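Local coordinates for protein probable thiol peroxidase (Chromobacterium violaceum, PDB 3KEB) that is a probable thiol peroxidase, a redoxin-family protein with a thioredoxin-like fold that may reduce peroxides, at residues M32-Q37 with L110-R115; I53-S58 with S137-L142; G66-R71 with R159-F164; L85-V90 with P106-L111. One frame throughout, in Å; residues are numbered along the deposited sequence. Where two conformers were deposited one is given.

Contact 1. Residues M32-Q37 with L110-R115; sequences MLVDDQ and LLSTLR
Leu33 lays its isobutyl group across Leu111, the two side chains meeting at about a right angle. From the backbone outward, Leu33 CB lies 3.6 Å from Ser112 O, and CG stays over the same carbonyl as the chain forks. One branch, CD1, rests on Leu111 CD1 at 3.8 Å; the other, CD2, turns to the end of the strand, where it sits 3.5 Å from Ser112 O and also touches Thr113 CA and CG2. CG anti to the carbonyl carbon (chi1 -63°) leaves CD1 to Leu111 and CD2 to Ser112 O. Leu111 divides its own branches as well: CD2 packs against Asp35 CB at 3.5 Å, while CD1 is the one that meets Leu33.

The backbones are held by the antiparallel hydrogen-bonded pair Val34 and Ser112. Val34 N donates to Ser112 O at 3.2 Å, and Ser112 N returns a shorter bond of 2.8 Å to Val34 O; both are nearly straight. Ser112 OG, anti to its own backbone N (chi1 168°), accepts from Leu114 N at 3.0 Å, an ST turn that bends the chain as the strand ends; Asp91 O is a second partner of this hydroxyl. At the other end a water bridges Asp36 OD1 and Leu110 N, and Asp36 OD2 forms a salt bridge with Arg100 of helix 93-103. The strands diverge markedly from strict antiparallel, at 123°. This is the antiparallel junction that joins strand 32-35, near one margin of the mixed sheet, to the parallel strands of the thioredoxin-like core.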
# COMPACT_ATOMS: atom_id res chain seq x y z
N MSE A 32 9.08 6.07 11.18
CA MSE A 32 10.01 5.37 10.28
C MSE A 32 9.19 4.93 9.08
O MSE A 32 8.54 3.90 9.17
CB MSE A 32 10.55 4.11 10.96
CG MSE A 32 11.43 4.37 12.16
SE MSE A 32 12.05 2.73 13.08
CE MSE A 32 10.38 1.67 13.12
N LEU A 33 9.18 5.71 8.01
CA LEU A 33 8.36 5.45 6.85
C LEU A 33 9.26 5.19 5.65
O LEU A 33 10.47 5.17 5.79
CB LEU A 33 7.42 6.65 6.59
CG LEU A 33 6.43 6.87 7.75
CD1 LEU A 33 5.64 8.14 7.51
CD2 LEU A 33 5.49 5.66 7.90
N VAL A 34 8.65 4.98 4.48
CA VAL A 34 9.43 4.82 3.26
C VAL A 34 8.82 5.68 2.18
O VAL A 34 7.63 5.74 2.00
CB VAL A 34 9.57 3.33 2.85
CG1 VAL A 34 8.25 2.69 2.83
CG2 VAL A 34 10.27 3.20 1.50
N ASP A 35 9.65 6.42 1.49
CA ASP A 35 9.17 7.34 0.47
C ASP A 35 8.98 6.69 -0.89
O ASP A 35 9.24 5.52 -1.07
CB ASP A 35 10.07 8.58 0.38
CG ASP A 35 11.43 8.32 -0.25
OD1 ASP A 35 11.70 7.34 -1.02
OD2 ASP A 35 12.33 9.21 0.01
N ASP A 36 8.56 7.48 -1.87
CA ASP A 36 8.23 6.93 -3.16
C ASP A 36 9.38 6.37 -3.98
O ASP A 36 9.15 5.58 -4.92
CB ASP A 36 7.39 7.90 -3.99
CG ASP A 36 8.12 9.21 -4.34
OD1 ASP A 36 8.60 9.91 -3.44
OD2 ASP A 36 8.25 9.52 -5.55
N GLN A 37 10.61 6.72 -3.64
CA GLN A 37 11.79 6.08 -4.24
C GLN A 37 12.38 5.00 -3.38
O GLN A 37 13.51 4.60 -3.58
CB GLN A 37 12.86 7.13 -4.51
CG GLN A 37 12.35 8.26 -5.46
CD GLN A 37 13.34 9.41 -5.57
OE1 GLN A 37 13.26 10.39 -4.81
NE2 GLN A 37 14.31 9.28 -6.48
N LEU A 110 6.07 12.03 -0.49
CA LEU A 110 5.08 10.96 -0.51
C LEU A 110 5.63 9.76 0.24
O LEU A 110 6.64 9.13 -0.19
CB LEU A 110 4.81 10.61 -1.99
CG LEU A 110 4.24 11.72 -2.86
CD1 LEU A 110 4.22 11.31 -4.31
CD2 LEU A 110 2.79 12.08 -2.42
N LEU A 111 5.02 9.46 1.38
CA LEU A 111 5.51 8.44 2.29
C LEU A 111 4.46 7.38 2.48
O LEU A 111 3.28 7.68 2.64
CB LEU A 111 5.84 9.05 3.65
CG LEU A 111 6.72 10.31 3.61
CD1 LEU A 111 7.10 10.67 5.08
CD2 LEU A 111 7.99 10.14 2.75
N SER A 112 4.93 6.14 2.53
CA SER A 112 4.14 4.96 2.67
C SER A 112 4.34 4.37 4.06
O SER A 112 5.47 4.39 4.62
CB SER A 112 4.58 3.92 1.66
OG SER A 112 4.03 2.67 1.95
N THR A 113 3.27 3.84 4.61
CA THR A 113 3.33 3.20 5.90
C THR A 113 3.68 1.72 5.81
O THR A 113 3.61 0.99 6.83
CB THR A 113 2.02 3.32 6.65
OG1 THR A 113 0.98 2.70 5.92
CG2 THR A 113 1.65 4.82 6.86
N LEU A 114 4.07 1.24 4.63
CA LEU A 114 4.33 -0.22 4.58
C LEU A 114 5.49 -0.66 5.50
O LEU A 114 5.42 -1.72 6.03
CB LEU A 114 4.45 -0.76 3.15
CG LEU A 114 5.83 -0.94 2.62
CD1 LEU A 114 5.91 -1.58 1.23
CD2 LEU A 114 6.41 0.46 2.64
N ARG A 115 6.52 0.14 5.72
CA ARG A 115 7.68 -0.36 6.50
C ARG A 115 7.27 -0.54 7.96
O ARG A 115 7.86 -1.37 8.68
CB ARG A 115 8.92 0.53 6.28
CG ARG A 115 10.03 0.42 7.32
CD ARG A 115 10.65 -0.94 7.36
NE ARG A 115 11.05 -1.27 8.72
CZ ARG A 115 12.22 -0.95 9.26
NH1 ARG A 115 13.15 -0.32 8.56
NH2 ARG A 115 12.45 -1.30 10.52
O HOH W 1 8.84 11.63 -1.40

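Contact 2. Residues I53-S58 with S137-L142; sequences IVTLLS and SPAIIL
Thr55 reaches across to 137-142 with both backbone and side chain. Its OG1 donates to Ser137 O at 2.7 Å, in the plane of that carbonyl; chi1 of 53° holds the hydroxyl between backbone N and carbonyl carbon, from where it also comes within 3.4 Å of Ala139 CB. The peptide groups of Thr55 and Ala139 are bonded in both directions, Thr55 N to Ala139 O at 3.0 Å and the longer Ala139 N to Thr55 O at 3.3 Å. Ile53 and Ile141 make the tighter exchange: Ile53 N to Ile141 O and Ile141 N to Ile53 O are both 2.8 Å.

The strands run nearly antiparallel near the centre of the chain, where strand 139-143 lies beside strand 51-55 toward the 149-154 side of the thioredoxin-like sheet. Val54 and Ile140 form the non-hydrogen-bonded pair between these two hydrogen-bonded pairs, and the N and O of Val54 are taken up by Ile86 and Ile88 of the parallel strand 84-89. Val54 CG2 meets Ile140 CG1 at 3.9 Å, on the face that Ile167 of helix 164-177 and Phe162 of the preceding loop also approach. Leu57 CD2 touches the Pro138 ring at CD, 4.0 Å away.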
# COMPACT_ATOMS: atom_id res chain seq x y z
N ILE A 53 1.85 18.08 7.55
CA ILE A 53 1.65 16.62 7.36
C ILE A 53 0.17 16.33 7.06
O ILE A 53 -0.72 16.88 7.69
CB ILE A 53 2.12 15.85 8.59
CG1 ILE A 53 3.63 16.04 8.80
CG2 ILE A 53 1.74 14.35 8.50
CD1 ILE A 53 4.10 15.48 10.02
N VAL A 54 -0.08 15.54 6.02
CA VAL A 54 -1.41 15.18 5.66
C VAL A 54 -1.45 13.70 5.43
O VAL A 54 -0.61 13.18 4.68
CB VAL A 54 -1.86 15.89 4.33
CG1 VAL A 54 -3.15 15.37 3.85
CG2 VAL A 54 -2.00 17.44 4.54
N THR A 55 -2.40 13.04 6.09
CA THR A 55 -2.72 11.66 5.78
C THR A 55 -3.93 11.68 4.86
O THR A 55 -4.87 12.46 5.04
CB THR A 55 -3.01 10.87 7.05
OG1 THR A 55 -4.04 11.56 7.83
CG2 THR A 55 -1.73 10.70 7.86
N LEU A 56 -3.83 10.89 3.79
CA LEU A 56 -4.94 10.69 2.84
C LEU A 56 -5.27 9.22 2.88
O LEU A 56 -4.50 8.39 3.50
CB LEU A 56 -4.53 11.11 1.40
CG LEU A 56 -3.95 12.51 1.12
CD1 LEU A 56 -3.33 12.59 -0.28
CD2 LEU A 56 -5.00 13.55 1.31
N LEU A 57 -6.48 8.87 2.43
CA LEU A 57 -6.80 7.45 2.29
C LEU A 57 -5.87 6.81 1.31
O LEU A 57 -5.14 5.79 1.54
CB LEU A 57 -8.27 7.22 1.91
CG LEU A 57 -9.32 7.60 2.91
CD1 LEU A 57 -10.75 7.38 2.33
CD2 LEU A 57 -9.07 6.70 4.25
N SER A 58 -5.75 7.43 0.11
CA SER A 58 -4.84 6.91 -0.80
C SER A 58 -4.70 8.00 -1.98
O SER A 58 -5.61 8.75 -2.09
CB SER A 58 -5.44 5.75 -1.55
OG SER A 58 -4.76 5.47 -2.82
N SER A 137 -6.74 7.31 8.38
CA SER A 137 -7.83 8.25 8.35
C SER A 137 -7.30 9.66 7.94
O SER A 137 -6.19 10.02 8.32
CB SER A 137 -8.56 8.26 9.70
OG SER A 137 -9.87 8.70 9.49
N PRO A 138 -8.05 10.41 7.17
CA PRO A 138 -7.52 11.69 6.70
C PRO A 138 -7.39 12.77 7.81
O PRO A 138 -8.29 12.94 8.64
CB PRO A 138 -8.51 12.11 5.62
CG PRO A 138 -9.74 11.39 5.99
CD PRO A 138 -9.26 10.05 6.42
N ALA A 139 -6.22 13.41 7.85
CA ALA A 139 -5.85 14.35 8.91
C ALA A 139 -4.79 15.32 8.42
O ALA A 139 -4.14 15.15 7.36
CB ALA A 139 -5.40 13.60 10.19
N ILE A 140 -4.71 16.44 9.12
CA ILE A 140 -3.73 17.45 8.78
C ILE A 140 -3.09 17.91 10.02
O ILE A 140 -3.78 18.08 11.03
CB ILE A 140 -4.33 18.65 7.99
CG1 ILE A 140 -3.23 19.61 7.55
CG2 ILE A 140 -5.44 19.43 8.79
CD1 ILE A 140 -3.74 20.58 6.37
N ILE A 141 -1.79 18.13 9.95
CA ILE A 141 -1.03 18.63 11.11
C ILE A 141 0.01 19.63 10.67
O ILE A 141 0.86 19.32 9.85
CB ILE A 141 -0.26 17.50 11.82
CG1 ILE A 141 -1.18 16.38 12.25
CG2 ILE A 141 0.55 18.04 13.05
CD1 ILE A 141 -0.45 15.15 12.78
N LEU A 142 -0.10 20.84 11.19
CA LEU A 142 0.88 21.90 10.97
C LEU A 142 1.85 21.87 12.15
O LEU A 142 1.45 22.02 13.33
CB LEU A 142 0.20 23.26 10.94
CG LEU A 142 1.09 24.50 10.91
CD1 LEU A 142 1.87 24.58 9.59
CD2 LEU A 142 0.23 25.77 11.24

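Contact 3. Residues G66-R71 with R159-F164; sequences GLLLLR and RDFFDF
The rings of Phe161 and Phe162 close in on two successive leucines of helix 67-77. Leu68 CD2 comes to the Phe161 ring at its edge, in plane, 3.8 Å from CZ; Leu68 CG lies close to the same corner, and the two side chains cross at about a right angle. At the edge of the Phe162 ring, again in plane, stands CZ of Phe164, whose own ring has Phe162 CB over one face, offset toward the rim.

Leu69 carries most of the contact by fitting its fork to both phenylalanines. Its CD1 approaches Phe161 CD1 obliquely at 3.7 Å and touches Phe162 CD2 and CE2 as well, while CD2 packs on Phe162 CZ, also at 3.7 Å. CG stands anti to the backbone N (chi1 -178°), which swings the branches from the flank of the helix to the aromatic pair. The interface is wholly apolar in its side chains, although Leu69 CD1 also comes within 3.9 Å of Asp160 O.

Asp163 caps the start of helix 164-177 with OD1 on Ala166 N, and Phe164 meets Phe76 ring to ring. The loop after strand 149-154 is thus laid along helix 67-77, with Phe162 also touching Glu153 of that strand and Leu69 reaching Leu56.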
# COMPACT_ATOMS: atom_id res chain seq x y z
N GLY A 66 -8.48 12.09 -1.28
CA GLY A 66 -7.49 11.65 -2.26
C GLY A 66 -6.92 12.81 -2.98
O GLY A 66 -6.55 13.80 -2.37
N LEU A 67 -6.90 12.71 -4.31
CA LEU A 67 -6.24 13.70 -5.08
C LEU A 67 -6.92 15.07 -5.02
O LEU A 67 -6.24 16.08 -5.13
CB LEU A 67 -6.07 13.26 -6.54
CG LEU A 67 -5.03 12.15 -6.73
CD1 LEU A 67 -4.93 11.94 -8.30
CD2 LEU A 67 -3.66 12.40 -6.14
N LEU A 68 -8.24 15.12 -4.88
CA LEU A 68 -8.91 16.46 -4.82
C LEU A 68 -8.49 17.21 -3.57
O LEU A 68 -8.16 18.39 -3.60
CB LEU A 68 -10.42 16.28 -4.86
CG LEU A 68 -11.27 17.50 -4.79
CD1 LEU A 68 -11.12 18.26 -6.12
CD2 LEU A 68 -12.74 17.05 -4.57
N LEU A 69 -8.53 16.53 -2.42
CA LEU A 69 -8.08 17.12 -1.20
C LEU A 69 -6.61 17.50 -1.22
O LEU A 69 -6.23 18.53 -0.61
CB LEU A 69 -8.27 16.13 -0.06
CG LEU A 69 -7.88 16.58 1.38
CD1 LEU A 69 -8.67 17.72 1.87
CD2 LEU A 69 -8.05 15.44 2.35
N LEU A 70 -5.80 16.66 -1.84
CA LEU A 70 -4.41 17.00 -2.02
C LEU A 70 -4.29 18.30 -2.82
O LEU A 70 -3.46 19.14 -2.50
CB LEU A 70 -3.63 15.90 -2.72
CG LEU A 70 -2.11 16.10 -2.86
CD1 LEU A 70 -1.47 16.48 -1.49
CD2 LEU A 70 -1.46 14.85 -3.43
N ARG A 71 -5.09 18.41 -3.89
CA ARG A 71 -5.06 19.57 -4.72
C ARG A 71 -5.42 20.85 -3.93
O ARG A 71 -4.79 21.92 -4.11
CB ARG A 71 -6.01 19.41 -5.91
CG ARG A 71 -6.03 20.62 -6.90
CD ARG A 71 -7.25 20.63 -7.85
NE ARG A 71 -8.46 21.12 -7.16
CZ ARG A 71 -9.72 21.01 -7.63
NH1 ARG A 71 -9.96 20.42 -8.79
NH2 ARG A 71 -10.73 21.52 -6.93
N ARG A 159 -15.30 13.22 2.41
CA ARG A 159 -15.52 14.18 1.30
C ARG A 159 -15.16 15.60 1.68
O ARG A 159 -15.06 16.46 0.80
CB ARG A 159 -16.94 14.12 0.83
CG ARG A 159 -17.33 12.79 0.28
CD ARG A 159 -18.81 12.84 -0.13
NE ARG A 159 -19.16 11.68 -0.94
CZ ARG A 159 -20.03 10.75 -0.58
NH1 ARG A 159 -20.67 10.80 0.57
NH2 ARG A 159 -20.25 9.73 -1.40
N ASP A 160 -14.92 15.82 2.98
CA ASP A 160 -14.67 17.16 3.45
C ASP A 160 -13.27 17.62 3.09
O ASP A 160 -12.35 16.83 2.86
CB ASP A 160 -14.81 17.26 4.97
CG ASP A 160 -16.24 17.05 5.49
OD1 ASP A 160 -17.21 17.04 4.72
OD2 ASP A 160 -16.37 16.92 6.75
N PHE A 161 -13.07 18.94 3.17
CA PHE A 161 -11.74 19.53 3.16
C PHE A 161 -11.32 19.98 4.55
O PHE A 161 -12.13 20.29 5.42
CB PHE A 161 -11.62 20.72 2.16
CG PHE A 161 -11.95 20.39 0.72
CD1 PHE A 161 -11.68 19.16 0.18
CD2 PHE A 161 -12.56 21.34 -0.08
CE1 PHE A 161 -12.01 18.86 -1.13
CE2 PHE A 161 -12.87 21.06 -1.40
CZ PHE A 161 -12.59 19.80 -1.91
N PHE A 162 -10.01 20.05 4.76
CA PHE A 162 -9.47 20.63 5.98
C PHE A 162 -9.90 22.09 6.15
O PHE A 162 -10.23 22.77 5.18
CB PHE A 162 -7.93 20.57 5.93
CG PHE A 162 -7.38 19.19 5.72
CD1 PHE A 162 -7.67 18.16 6.63
CD2 PHE A 162 -6.54 18.92 4.64
CE1 PHE A 162 -7.20 16.88 6.44
CE2 PHE A 162 -6.01 17.63 4.48
CZ PHE A 162 -6.35 16.62 5.37
N ASP A 163 -9.82 22.60 7.38
CA ASP A 163 -10.20 23.97 7.71
C ASP A 163 -9.01 24.90 7.43
O ASP A 163 -8.31 25.36 8.35
CB ASP A 163 -10.60 24.07 9.18
CG ASP A 163 -11.27 25.40 9.52
OD1 ASP A 163 -11.22 26.33 8.72
OD2 ASP A 163 -11.83 25.50 10.64
N PHE A 164 -8.80 25.14 6.13
CA PHE A 164 -7.67 25.90 5.70
C PHE A 164 -7.77 27.33 6.24
O PHE A 164 -6.75 27.91 6.59
CB PHE A 164 -7.57 25.91 4.18
CG PHE A 164 -7.26 24.58 3.57
CD1 PHE A 164 -6.09 23.90 3.88
CD2 PHE A 164 -8.17 23.98 2.72
CE1 PHE A 164 -5.81 22.64 3.33
CE2 PHE A 164 -7.90 22.74 2.16
CZ PHE A 164 -6.74 22.07 2.47

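Contact 4. Residues L85-V90 with P106-L111; sequences LIVITV and PNIALL
Two parallel neighbours in the sheet, strands 84-89 and 109-112, pair here in a buried part of the fold. Their short segments diverge by only 19°, and four backbone bonds tie them in the staggered pattern of parallel strands. Ala109 N donates to Leu85 O at 3.0 Å and Val87 N to Ala109 O at 2.9 Å; further on, Leu111 N meets Val87 O at 2.8 Å and Thr89 N meets Leu111 O at 3.0 Å.

One face carries Ile86, Ile88, Ala109 and Leu111. There Ile86 CG2 packs on Leu111 CD1 at 3.6 Å, and the CB of Leu111 lies beside Ile88 CG1. On the other face Val87 stands between two residues of the partner segment: CG2 touches Ile108 CG2 at 3.6 Å and CB meets Leu110 CD2 at 3.9 Å, the valine and Leu110 pointing the same way. Leu85 runs alongside Ile108, its CD2 3.8 Å from CG1. Leu70 of helix 67-77 also packs on Val87. A water links Leu85 N with Asn107 O. With helix 93-103 as the connection between them, the two strands make a beta-alpha-beta crossover, a unit of the thioredoxin-like fold.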
# COMPACT_ATOMS: atom_id res chain seq x y z
N LEU A 85 5.19 20.14 2.54
CA LEU A 85 4.02 19.26 2.49
C LEU A 85 4.52 17.82 2.47
O LEU A 85 5.32 17.41 1.56
CB LEU A 85 3.19 19.55 1.23
CG LEU A 85 1.92 18.69 1.09
CD1 LEU A 85 1.06 18.74 2.38
CD2 LEU A 85 1.11 19.07 -0.08
N ILE A 86 4.10 17.07 3.49
CA ILE A 86 4.45 15.65 3.68
C ILE A 86 3.12 14.83 3.68
O ILE A 86 2.29 14.95 4.60
CB ILE A 86 5.20 15.38 5.00
CG1 ILE A 86 6.50 16.21 5.05
CG2 ILE A 86 5.51 13.90 5.12
CD1 ILE A 86 7.18 16.23 6.43
N VAL A 87 2.92 14.05 2.62
CA VAL A 87 1.72 13.23 2.44
C VAL A 87 2.08 11.81 2.87
O VAL A 87 3.09 11.25 2.42
CB VAL A 87 1.24 13.25 0.99
CG1 VAL A 87 0.11 12.22 0.74
CG2 VAL A 87 0.79 14.67 0.59
N ILE A 88 1.24 11.22 3.73
CA ILE A 88 1.45 9.89 4.25
C ILE A 88 0.21 9.06 3.94
O ILE A 88 -0.93 9.51 4.22
CB ILE A 88 1.74 9.86 5.77
CG1 ILE A 88 2.96 10.77 6.06
CG2 ILE A 88 1.95 8.39 6.28
CD1 ILE A 88 3.26 10.99 7.55
N THR A 89 0.42 7.86 3.37
CA THR A 89 -0.67 6.97 3.12
C THR A 89 -0.26 5.51 3.21
O THR A 89 0.91 5.18 3.34
CB THR A 89 -1.34 7.16 1.72
OG1 THR A 89 -0.52 6.55 0.73
CG2 THR A 89 -1.54 8.64 1.29
N VAL A 90 -1.24 4.64 3.05
CA VAL A 90 -1.04 3.21 3.01
C VAL A 90 -0.61 2.68 1.66
O VAL A 90 -0.30 1.48 1.53
CB VAL A 90 -2.33 2.44 3.49
CG1 VAL A 90 -3.36 2.25 2.36
CG2 VAL A 90 -1.94 1.12 4.11
N PRO A 106 4.95 18.73 -7.25
CA PRO A 106 6.29 19.26 -7.03
C PRO A 106 6.63 19.51 -5.54
O PRO A 106 5.84 20.12 -4.82
CB PRO A 106 6.30 20.57 -7.85
CG PRO A 106 4.84 20.94 -8.05
CD PRO A 106 4.09 19.63 -8.04
N ASN A 107 7.80 19.05 -5.10
CA ASN A 107 8.24 19.24 -3.72
C ASN A 107 7.40 18.63 -2.63
O ASN A 107 7.53 19.02 -1.45
CB ASN A 107 8.34 20.74 -3.40
CG ASN A 107 9.63 21.33 -3.86
OD1 ASN A 107 10.67 20.70 -3.68
ND2 ASN A 107 9.57 22.48 -4.53
N ILE A 108 6.50 17.73 -2.98
CA ILE A 108 5.66 17.08 -1.98
C ILE A 108 6.36 15.78 -1.71
O ILE A 108 6.73 15.05 -2.64
CB ILE A 108 4.25 16.83 -2.50
CG1 ILE A 108 3.57 18.17 -2.78
CG2 ILE A 108 3.43 15.99 -1.53
CD1 ILE A 108 2.25 18.06 -3.57
N ALA A 109 6.57 15.49 -0.43
CA ALA A 109 7.04 14.19 -0.02
C ALA A 109 5.85 13.27 -0.02
O ALA A 109 4.77 13.65 0.43
CB ALA A 109 7.67 14.26 1.35
N LEU A 110 6.07 12.03 -0.49
CA LEU A 110 5.08 10.96 -0.51
C LEU A 110 5.63 9.76 0.24
O LEU A 110 6.64 9.13 -0.19
CB LEU A 110 4.81 10.61 -1.99
CG LEU A 110 4.24 11.72 -2.86
CD1 LEU A 110 4.22 11.31 -4.31
CD2 LEU A 110 2.79 12.08 -2.42
N LEU A 111 5.02 9.46 1.38
CA LEU A 111 5.51 8.44 2.29
C LEU A 111 4.46 7.38 2.48
O LEU A 111 3.28 7.68 2.64
CB LEU A 111 5.84 9.05 3.65
CG LEU A 111 6.72 10.31 3.61
CD1 LEU A 111 7.10 10.67 5.08
CD2 LEU A 111 7.99 10.14 2.75
O HOH W 2 6.06 21.05 -0.15

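In the fold
Contacts 1, 4 and 2 follow one another across the mixed sheet, from strand 32-35 to strand 139-143; contact 3 lies off it, where helix 67-77 meets the loop before helix 164-177. Contacts 1 and 4, centres about 9 Å apart, share Leu110 and Leu111; contacts 4 and 2, centres about 10 Å apart, use the neighbouring strands 84-89 and 51-55. Phe162 of contact 3 packs on Ala139 of contact 2, their centres about 9 Å apart. The centres of contacts 1 and 3 are about 21 Å apart. The chain runs through 32-37, 53-58, 66-71, 85-90, 106-115, 137-142 and 159-164: contacts 1, 2 and 3 cross pairwise, contact 4 falls within the spans of 2 and 3, and sequence-distant segments close one domain.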